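Local coordinates for mannonate dehydratase (Streptococcus suis, PDB 3BDK), which probably catalyses the dehydration of D-mannonate to 2-dehydro-3-deoxy-D-gluconate, with a divalent metal ion as cofactor, at residues V82-P87 and V120-F125; D193-L198 and R232-Q237; A217-D222 and T255-S260. All coordinates share one frame; numbering follows the deposited sequence.

Interaction 1 (V82-P87 and V120-F125)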
loop_
_atom_site.group_PDB
_atom_site.type_symbol
_atom_site.label_atom_id
_atom_site.label_comp_id
_atom_site.label_asym_id
_atom_site.label_seq_id
_atom_site.Cartn_x
_atom_site.Cartn_y
_atom_site.Cartn_z
ATOM N N VAL A 82 18.900 -1.532 -10.526
ATOM C CA VAL A 82 19.921 -1.248 -9.517
ATOM C C VAL A 82 20.418 -2.572 -8.968
ATOM O O VAL A 82 19.651 -3.521 -8.849
ATOM C CB VAL A 82 19.335 -0.474 -8.302
ATOM C CG1 VAL A 82 20.375 -0.341 -7.186
ATOM C CG2 VAL A 82 18.792 0.899 -8.703
ATOM N N ILE A 83 21.695 -2.639 -8.621
ATOM C CA ILE A 83 22.229 -3.817 -7.951
ATOM C C ILE A 83 22.478 -3.502 -6.488
ATOM O O ILE A 83 23.207 -2.567 -6.166
ATOM C CB ILE A 83 23.511 -4.338 -8.644
ATOM C CG1 ILE A 83 23.122 -5.056 -9.941
ATOM C CG2 ILE A 83 24.320 -5.270 -7.716
ATOM C CD1 ILE A 83 24.260 -5.677 -10.679
ATOM N N GLU A 84 21.847 -4.257 -5.597
ATOM C CA GLU A 84 22.026 -3.983 -4.193
ATOM C C GLU A 84 23.218 -4.739 -3.715
ATOM O O GLU A 84 23.133 -5.881 -3.235
ATOM C CB GLU A 84 20.820 -4.305 -3.334
ATOM C CG GLU A 84 20.979 -3.739 -1.927
ATOM C CD GLU A 84 20.300 -2.390 -1.726
ATOM O OE1 GLU A 84 19.687 -1.859 -2.676
ATOM O OE2 GLU A 84 20.350 -1.869 -0.594
ATOM N N SER A 85 24.341 -4.066 -3.909
ATOM C CA SER A 85 25.566 -4.321 -3.206
ATOM C C SER A 85 26.473 -5.285 -3.936
ATOM O O SER A 85 26.211 -6.485 -4.014
ATOM C CB SER A 85 25.309 -4.759 -1.759
ATOM O OG SER A 85 26.342 -4.305 -0.910
ATOM N N ILE A 86 27.514 -4.700 -4.521
ATOM C CA ILE A 86 28.820 -5.329 -4.581
ATOM C C ILE A 86 29.548 -4.879 -3.295
ATOM O O ILE A 86 29.919 -3.709 -3.160
ATOM C CB ILE A 86 29.622 -4.896 -5.822
ATOM C CG1 ILE A 86 28.753 -4.940 -7.085
ATOM C CG2 ILE A 86 30.862 -5.771 -5.973
ATOM C CD1 ILE A 86 29.418 -4.326 -8.315
ATOM N N PRO A 87 29.700 -5.797 -2.329
ATOM C CA PRO A 87 30.356 -5.527 -1.044
ATOM C C PRO A 87 31.873 -5.306 -1.088
ATOM O O PRO A 87 32.635 -6.220 -1.405
ATOM C CB PRO A 87 30.031 -6.776 -0.209
ATOM C CG PRO A 87 29.813 -7.863 -1.222
ATOM C CD PRO A 87 29.186 -7.180 -2.413
ATOM N N VAL A 120 22.898 1.221 -11.918
ATOM C CA VAL A 120 23.201 1.658 -10.553
ATOM C C VAL A 120 23.747 0.534 -9.682
ATOM O O VAL A 120 23.269 -0.608 -9.752
ATOM C CB VAL A 120 21.978 2.318 -9.848
ATOM C CG1 VAL A 120 22.265 2.559 -8.373
ATOM C CG2 VAL A 120 21.584 3.644 -10.524
ATOM N N VAL A 121 24.755 0.869 -8.869
ATOM C CA VAL A 121 25.320 -0.063 -7.883
ATOM C C VAL A 121 25.380 0.570 -6.482
ATOM O O VAL A 121 26.144 1.513 -6.252
ATOM C CB VAL A 121 26.732 -0.566 -8.299
ATOM C CG1 VAL A 121 27.316 -1.461 -7.231
ATOM C CG2 VAL A 121 26.673 -1.318 -9.612
ATOM N N CYS A 122 24.546 0.059 -5.575
ATOM C CA CYS A 122 24.599 0.385 -4.151
ATOM C C CYS A 122 25.710 -0.450 -3.480
ATOM O O CYS A 122 26.109 -1.492 -4.006
ATOM C CB CYS A 122 23.216 0.151 -3.493
ATOM S SG CYS A 122 23.088 0.397 -1.630
ATOM N N TYR A 123 26.212 0.035 -2.339
ATOM C CA TYR A 123 27.311 -0.595 -1.575
ATOM C C TYR A 123 27.543 0.276 -0.335
ATOM O O TYR A 123 27.188 1.458 -0.348
ATOM C CB TYR A 123 28.607 -0.628 -2.402
ATOM C CG TYR A 123 29.143 0.758 -2.618
ATOM C CD1 TYR A 123 30.220 1.245 -1.865
ATOM C CD2 TYR A 123 28.524 1.615 -3.519
ATOM C CE1 TYR A 123 30.669 2.546 -2.034
ATOM C CE2 TYR A 123 28.975 2.915 -3.697
ATOM C CZ TYR A 123 30.044 3.372 -2.950
ATOM O OH TYR A 123 30.470 4.660 -3.152
ATOM N N ASN A 124 28.164 -0.274 0.709
ATOM C CA ASN A 124 28.481 0.511 1.923
ATOM C C ASN A 124 29.969 0.642 2.238
ATOM O O ASN A 124 30.799 0.012 1.594
ATOM C CB ASN A 124 27.752 -0.045 3.152
ATOM C CG ASN A 124 28.494 -1.181 3.811
ATOM O OD1 ASN A 124 29.661 -1.055 4.163
ATOM N ND2 ASN A 124 27.812 -2.301 3.998
ATOM N N PHE A 125 30.286 1.460 3.243
ATOM C CA PHE A 125 31.648 1.588 3.763
ATOM C C PHE A 125 31.611 1.598 5.293
ATOM O O PHE A 125 31.975 2.579 5.947
ATOM C CB PHE A 125 32.339 2.833 3.205
ATOM C CG PHE A 125 33.801 2.633 2.917
ATOM C CD1 PHE A 125 34.220 2.154 1.677
ATOM C CD2 PHE A 125 34.765 2.906 3.893
ATOM C CE1 PHE A 125 35.578 1.964 1.407
ATOM C CE2 PHE A 125 36.123 2.725 3.630
ATOM C CZ PHE A 125 36.529 2.255 2.386
#

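Interaction 2 (D193-L198 and R232-Q237)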
loop_
_atom_site.group_PDB
_atom_site.type_symbol
_atom_site.label_atom_id
_atom_site.label_comp_id
_atom_site.label_asym_id
_atom_site.label_seq_id
_atom_site.Cartn_x
_atom_site.Cartn_y
_atom_site.Cartn_z
ATOM N N ASP A 193 41.236 8.157 9.074
ATOM C CA ASP A 193 41.841 7.011 8.410
ATOM C C ASP A 193 40.848 6.379 7.439
ATOM O O ASP A 193 41.217 6.024 6.296
ATOM C CB ASP A 193 42.285 5.952 9.419
ATOM C CG ASP A 193 43.431 6.408 10.263
ATOM O OD1 ASP A 193 43.741 5.736 11.269
ATOM O OD2 ASP A 193 44.034 7.438 9.916
ATOM N N LEU A 194 39.598 6.234 7.909
ATOM C CA LEU A 194 38.537 5.586 7.142
ATOM C C LEU A 194 38.071 6.495 6.021
ATOM O O LEU A 194 37.674 6.017 4.966
ATOM C CB LEU A 194 37.362 5.199 8.035
ATOM C CG LEU A 194 36.370 4.187 7.459
ATOM C CD1 LEU A 194 37.022 2.812 7.334
ATOM C CD2 LEU A 194 35.149 4.105 8.311
ATOM N N TRP A 195 38.114 7.801 6.240
ATOM C CA TRP A 195 37.895 8.726 5.131
ATOM C C TRP A 195 38.947 8.475 4.056
ATOM O O TRP A 195 38.607 8.254 2.904
ATOM C CB TRP A 195 37.890 10.193 5.586
ATOM C CG TRP A 195 36.548 10.661 6.108
ATOM C CD1 TRP A 195 36.247 11.000 7.391
ATOM C CD2 TRP A 195 35.332 10.841 5.352
ATOM N NE1 TRP A 195 34.932 11.385 7.482
ATOM C CE2 TRP A 195 34.348 11.287 6.248
ATOM C CE3 TRP A 195 34.985 10.664 4.006
ATOM C CZ2 TRP A 195 33.040 11.561 5.846
ATOM C CZ3 TRP A 195 33.680 10.937 3.604
ATOM C CH2 TRP A 195 32.727 11.378 4.516
ATOM N N ALA A 196 40.213 8.440 4.467
ATOM C CA ALA A 196 41.343 8.153 3.578
ATOM C C ALA A 196 41.230 6.814 2.851
ATOM O O ALA A 196 41.547 6.718 1.673
ATOM C CB ALA A 196 42.655 8.218 4.351
ATOM N N ASN A 197 40.795 5.781 3.555
ATOM C CA ASN A 197 40.644 4.499 2.923
ATOM C C ASN A 197 39.577 4.552 1.836
ATOM O O ASN A 197 39.727 3.915 0.780
ATOM C CB ASN A 197 40.359 3.436 3.970
ATOM C CG ASN A 197 41.513 3.274 4.948
ATOM O OD1 ASN A 197 42.591 3.825 4.744
ATOM N ND2 ASN A 197 41.294 2.518 6.010
ATOM N N LEU A 198 38.536 5.350 2.077
ATOM C CA LEU A 198 37.419 5.489 1.162
ATOM C C LEU A 198 37.812 6.315 -0.031
ATOM O O LEU A 198 37.486 5.969 -1.164
ATOM C CB LEU A 198 36.214 6.149 1.849
ATOM C CG LEU A 198 34.987 6.519 0.988
ATOM C CD1 LEU A 198 34.324 5.294 0.353
ATOM C CD2 LEU A 198 33.971 7.301 1.801
ATOM N N ARG A 232 32.272 5.241 12.305
ATOM C CA ARG A 232 31.314 5.353 11.209
ATOM C C ARG A 232 31.439 6.734 10.638
ATOM O O ARG A 232 31.593 7.690 11.391
ATOM C CB ARG A 232 29.883 5.164 11.691
ATOM C CG ARG A 232 29.360 3.739 11.648
ATOM C CD ARG A 232 29.795 2.900 12.860
ATOM N NE ARG A 232 29.211 1.562 12.786
ATOM C CZ ARG A 232 29.826 0.471 12.317
ATOM N NH1 ARG A 232 29.177 -0.695 12.289
ATOM N NH2 ARG A 232 31.082 0.518 11.885
ATOM N N ILE A 233 31.374 6.858 9.313
ATOM C CA ILE A 233 31.540 8.168 8.689
ATOM C C ILE A 233 30.372 8.613 7.806
ATOM O O ILE A 233 30.158 9.822 7.593
ATOM C CB ILE A 233 32.907 8.321 7.943
ATOM C CG1 ILE A 233 33.116 7.208 6.896
ATOM C CG2 ILE A 233 34.060 8.409 8.945
ATOM C CD1 ILE A 233 34.366 7.398 6.041
ATOM N N ILE A 234 29.605 7.667 7.293
ATOM C CA ILE A 234 28.496 8.055 6.452
ATOM C C ILE A 234 27.275 8.168 7.337
ATOM O O ILE A 234 26.439 7.272 7.415
ATOM C CB ILE A 234 28.335 7.135 5.208
ATOM C CG1 ILE A 234 29.720 6.815 4.621
ATOM C CG2 ILE A 234 27.530 7.837 4.139
ATOM C CD1 ILE A 234 30.527 8.077 4.179
ATOM N N THR A 235 27.191 9.308 8.000
ATOM C CA THR A 235 26.344 9.449 9.165
ATOM C C THR A 235 25.393 10.669 9.130
ATOM O O THR A 235 24.460 10.722 9.926
ATOM C CB THR A 235 27.236 9.461 10.480
ATOM O OG1 THR A 235 28.143 10.564 10.451
ATOM C CG2 THR A 235 28.044 8.174 10.643
ATOM N N GLY A 236 25.620 11.627 8.216
ATOM C CA GLY A 236 24.836 12.874 8.158
ATOM C C GLY A 236 25.186 13.884 7.059
ATOM O O GLY A 236 25.991 13.608 6.160
ATOM N N GLN A 237 24.585 15.074 7.142
ATOM C CA GLN A 237 24.726 16.121 6.116
ATOM C C GLN A 237 26.168 16.449 5.756
ATOM O O GLN A 237 26.493 16.537 4.577
ATOM C CB GLN A 237 23.993 17.405 6.529
ATOM C CG GLN A 237 24.119 18.586 5.535
ATOM C CD GLN A 237 23.711 18.243 4.091
ATOM O OE1 GLN A 237 22.833 17.411 3.852
ATOM N NE2 GLN A 237 24.355 18.894 3.128
#

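Interaction 3 (A217-D222 and T255-S260). With MN (manganese (II) ion), chain D; DNO (D-mannose), chain C.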
loop_
_atom_site.group_PDB
_atom_site.type_symbol
_atom_site.label_atom_id
_atom_site.label_comp_id
_atom_site.label_asym_id
_atom_site.label_seq_id
_atom_site.Cartn_x
_atom_site.Cartn_y
_atom_site.Cartn_z
ATOM N N ALA A 217 26.269 4.383 -5.701
ATOM C CA ALA A 217 25.348 4.951 -4.724
ATOM C C ALA A 217 25.538 4.315 -3.352
ATOM O O ALA A 217 25.197 3.149 -3.145
ATOM C CB ALA A 217 23.910 4.789 -5.193
ATOM N N ILE A 218 26.084 5.086 -2.418
ATOM C CA ILE A 218 26.590 4.533 -1.167
ATOM C C ILE A 218 25.490 4.457 -0.112
ATOM O O ILE A 218 24.913 5.475 0.271
ATOM C CB ILE A 218 27.761 5.367 -0.614
ATOM C CG1 ILE A 218 28.289 4.750 0.683
ATOM C CG2 ILE A 218 27.329 6.808 -0.388
ATOM C CD1 ILE A 218 30.641 5.322 1.166
ATOM N N HIS A 219 25.206 3.245 0.353
ATOM C CA HIS A 219 24.263 3.046 1.447
ATOM C C HIS A 219 24.803 3.623 2.751
ATOM O O HIS A 219 25.892 3.263 3.196
ATOM C CB HIS A 219 23.950 1.558 1.619
ATOM C CG HIS A 219 22.696 1.292 2.392
ATOM N ND1 HIS A 219 22.665 1.253 3.771
ATOM C CD2 HIS A 219 21.429 1.050 1.980
ATOM C CE1 HIS A 219 21.433 0.998 4.173
ATOM N NE2 HIS A 219 20.664 0.871 3.108
ATOM N N PRO A 220 24.033 4.521 3.357
ATOM C CA PRO A 220 24.495 5.260 4.537
ATOM C C PRO A 220 24.762 4.331 5.717
ATOM O O PRO A 220 24.408 3.154 5.667
ATOM C CB PRO A 220 23.315 6.182 4.851
ATOM C CG PRO A 220 22.128 5.453 4.329
ATOM C CD PRO A 220 22.598 4.729 3.100
ATOM N N ASP A 221 25.381 4.864 6.766
ATOM C CA ASP A 221 25.758 4.058 7.923
ATOM C C ASP A 221 24.552 3.771 8.812
ATOM O O ASP A 221 23.784 4.674 9.143
ATOM C CB ASP A 221 26.851 4.761 8.730
ATOM C CG ASP A 221 28.246 4.396 8.263
ATOM O OD1 ASP A 221 29.218 5.007 8.756
ATOM O OD2 ASP A 221 28.371 3.499 7.404
ATOM N N ASP A 222 24.393 2.509 9.193
ATOM C CA ASP A 222 23.129 2.025 9.734
ATOM C C ASP A 222 23.352 1.155 10.967
ATOM O O ASP A 222 23.622 -0.040 10.853
ATOM C CB ASP A 222 22.355 1.243 8.671
ATOM C CG ASP A 222 21.140 0.534 9.238
ATOM O OD1 ASP A 222 20.730 0.867 10.371
ATOM O OD2 ASP A 222 20.595 -0.355 8.551
ATOM N N THR A 255 22.876 6.418 -1.871
ATOM C CA THR A 255 21.554 5.917 -1.675
ATOM C C THR A 255 21.001 6.688 -0.482
ATOM O O THR A 255 21.458 6.502 0.654
ATOM C CB THR A 255 21.587 4.436 -1.358
ATOM O OG1 THR A 255 22.125 3.727 -2.476
ATOM C CG2 THR A 255 20.198 3.940 -1.077
ATOM N N MET A 256 20.037 7.571 -0.748
ATOM C CA MET A 256 19.311 8.277 0.306
ATOM C C MET A 256 18.341 7.333 1.035
ATOM O O MET A 256 17.159 7.250 0.699
ATOM C CB MET A 256 18.556 9.474 -0.266
ATOM C CG MET A 256 17.651 10.213 0.770
ATOM S SD MET A 256 18.366 10.543 2.430
ATOM C CE MET A 256 19.536 11.848 2.028
ATOM N N CYS A 257 18.850 6.599 2.016
ATOM C CA CYS A 257 17.981 5.759 2.831
ATOM C C CYS A 257 17.532 6.647 3.972
ATOM O O CYS A 257 18.196 6.727 5.012
ATOM C CB CYS A 257 18.724 4.510 3.331
ATOM S SG CYS A 257 17.784 3.486 4.468
ATOM N N VAL A 258 16.435 7.362 3.750
ATOM C CA VAL A 258 15.878 8.247 4.763
ATOM C C VAL A 258 15.725 7.592 6.145
ATOM O O VAL A 258 15.826 8.281 7.158
ATOM C CB VAL A 258 14.523 8.898 4.332
ATOM C CG1 VAL A 258 14.724 9.841 3.184
ATOM C CG2 VAL A 258 13.446 7.849 4.021
ATOM N N GLY A 259 15.480 6.282 6.176
ATOM C CA GLY A 259 15.317 5.533 7.409
ATOM C C GLY A 259 16.597 5.443 8.212
ATOM O O GLY A 259 16.589 5.602 9.447
ATOM N N SER A 260 17.702 5.165 7.518
ATOM C CA SER A 260 19.004 5.024 8.173
ATOM C C SER A 260 19.398 6.348 8.754
ATOM O O SER A 260 19.754 6.427 9.920
ATOM C CB SER A 260 20.079 4.539 7.199
ATOM O OG SER A 260 20.050 3.116 7.082
HETATM MN MN MN D . 18.790 -0.751 3.175
HETATM C C1 DNO C . 20.333 -3.442 6.096
HETATM C C2 DNO C . 19.668 -3.884 4.782
HETATM C C3 DNO C . 20.123 -5.280 4.252
HETATM C C4 DNO C . 21.631 -5.604 3.993
HETATM C C5 DNO C . 22.559 -4.509 3.386
HETATM C C6 DNO C . 23.690 -5.174 2.591
HETATM O O1 DNO C . 19.908 -2.464 6.714
HETATM O O2 DNO C . 19.807 -2.860 3.781
HETATM O O3 DNO C . 19.432 -5.540 3.033
HETATM O O4 DNO C . 22.208 -6.160 5.181
HETATM O O5 DNO C . 21.879 -3.595 2.510
HETATM O O6 DNO C . 24.857 -5.267 3.413
#

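Interaction 1 (V82-P87 and V120-F125)
The phenol ring of Tyr123 has Val121 O in plane at its edge and turns off toward helices 99-114 and 191-210, while Ile86 O approaches Tyr123 CB at 3.4 Å. The second flat group, the carboxylate of Glu84, comes up to Cys122, OE2 standing 3.7 Å from SG. The two segments come from neighbouring parallel strands, 79-84 and 120-123, of a xylose isomerase-like TIM barrel, joined by a crossover through helix 99-114. Two backbone bonds tie the strands. Ile83 N gives to Val120 O at 2.8 Å, and Ile83 O receives Cys122 N at 3.0 Å. The same Ile83 O takes a weak bond from Ser85 N, closing an inverse gamma turn centred on Glu84. Glu84 faces the barrel interior: OE1 is salt-bridged to Arg328, and the residue belongs to the pocket that holds D-mannose. Its CG is anti to the backbone N (chi1 -169°) and the chain then bends at chi2, which brings the carboxylate beside Cys122. Val82 and Val120 lie side by side and point the same way, their CG1 methyls 3.7 Å apart, next to Phe284. Ile83 and Val121 project from the other face of the sheet, where helix 99-114 covers them through Val113. There Ile86 lays its CD1 methyl against Val121 CG1, also at 3.7 Å.

Interaction 2 (D193-L198 and R232-Q237)
Ile233 lays its side chain against one face of the indole of Trp195 and makes a CH-pi contact. Its CD1 methyl sits 3.8 Å from the centroid of the five-membered ring of Trp195, only 18° off the normal, so it lies squarely over the face. The other branch serves the same face: Ile233 CG2 comes within 3.4 Å of Trp195 NE1. Both branches reach the ring because chi1 (55°) sets CG1 between the backbone N and the carbonyl carbon and leaves CG2 beside the N. Arg242 adds a cation-pi interaction to Trp195.

Aliphatic packing makes up the rest. Leu194 CD2 touches Ile233 CG1 at 4.0 Å, while Ile234 reaches in with CD1 to Trp195 CH2, also at 4.0 Å. Leu198 completes the cluster through CD2, which stands 4.3 Å from both Ile233 CD1 and Ile234 CD1.

No hydrogen bond crosses between 193-198 and 232-237. Asp221 is one polar anchor of the loop; its OD1 accepts from Ile234 N, and Ile234 is itself the centre of an inverse gamma turn. Gly236 takes the N-cap position of helix 237-245. This is outer-layer packing of a TIM barrel: helix 191-210 buries its apolar side against the loop that leads from strand 215-218 into the next helix.

Interaction 3 (A217-D222 and T255-S260)
Thr255 bonds to 217-222 twice. Its N gives to Ile218 O at 3.1 Å. Its hydroxyl OG1 donates weakly to Ala217 O at 3.2 Å.

His219 has both ring nitrogens engaged. NE2 binds the manganese ion at 2.5 Å. ND1 gives to Pro220 O along a lone pair in the carbonyl plane; the bond is somewhat bent (138° at the hydrogen) and the oxygen is tilted from the plane of the imidazole, but it would still limit the ring's rotation. His286, Asp330 and O2 of the bound D-mannose also ligate the metal, the sugar oxygen at 2.4 Å, and the ring of His286 packs edge-to-face with that of His219.

Asp222 splits its carboxylate: OD1 forms a salt bridge with Arg133, and OD2 lies 2.9 Å from O1 of the D-mannose. With CG anti to the backbone N (chi1 171°), the acid reaches the sugar while CB rests 3.4 Å from Ser260 OG. That hydroxyl has a weak bond from Arg288. Cys257 is the N-cap of helix 258-262, its SG accepting weakly from Ser260 N.

Pro220 CG packs on Cys257 CB and on Ser260 CB, the latter at 3.6 Å. Strands 215-218 and 252-257 pair as neighbours within the barrel, linked through helix 237-245, with strand 120-123 next to the first and strand 282-286 next to the second.

All three contacts are buried, but interactions 1 and 3 belong to the central parallel sheet and interaction 2 to the layer outside it. Interactions 1 and 3 share a seam: strand 120-123 pairs with strand 215-218, Val121 O with Ala217 N and Tyr123 O with His219 N, and this sheet and the loops at its strand ends bring Glu84, His219 and Asp222 to one pocket. Both add backbone bonds and pocket residues to their packing, whereas interaction 2, without a hydrogen bond across, rests on aliphatic and CH-pi packing, the Ile234 side chain about 12 Å from the manganese ion. It is still joined inward: Phe125 packs on Leu194 and Leu198, and Ile234 O pairs with Asp221 N.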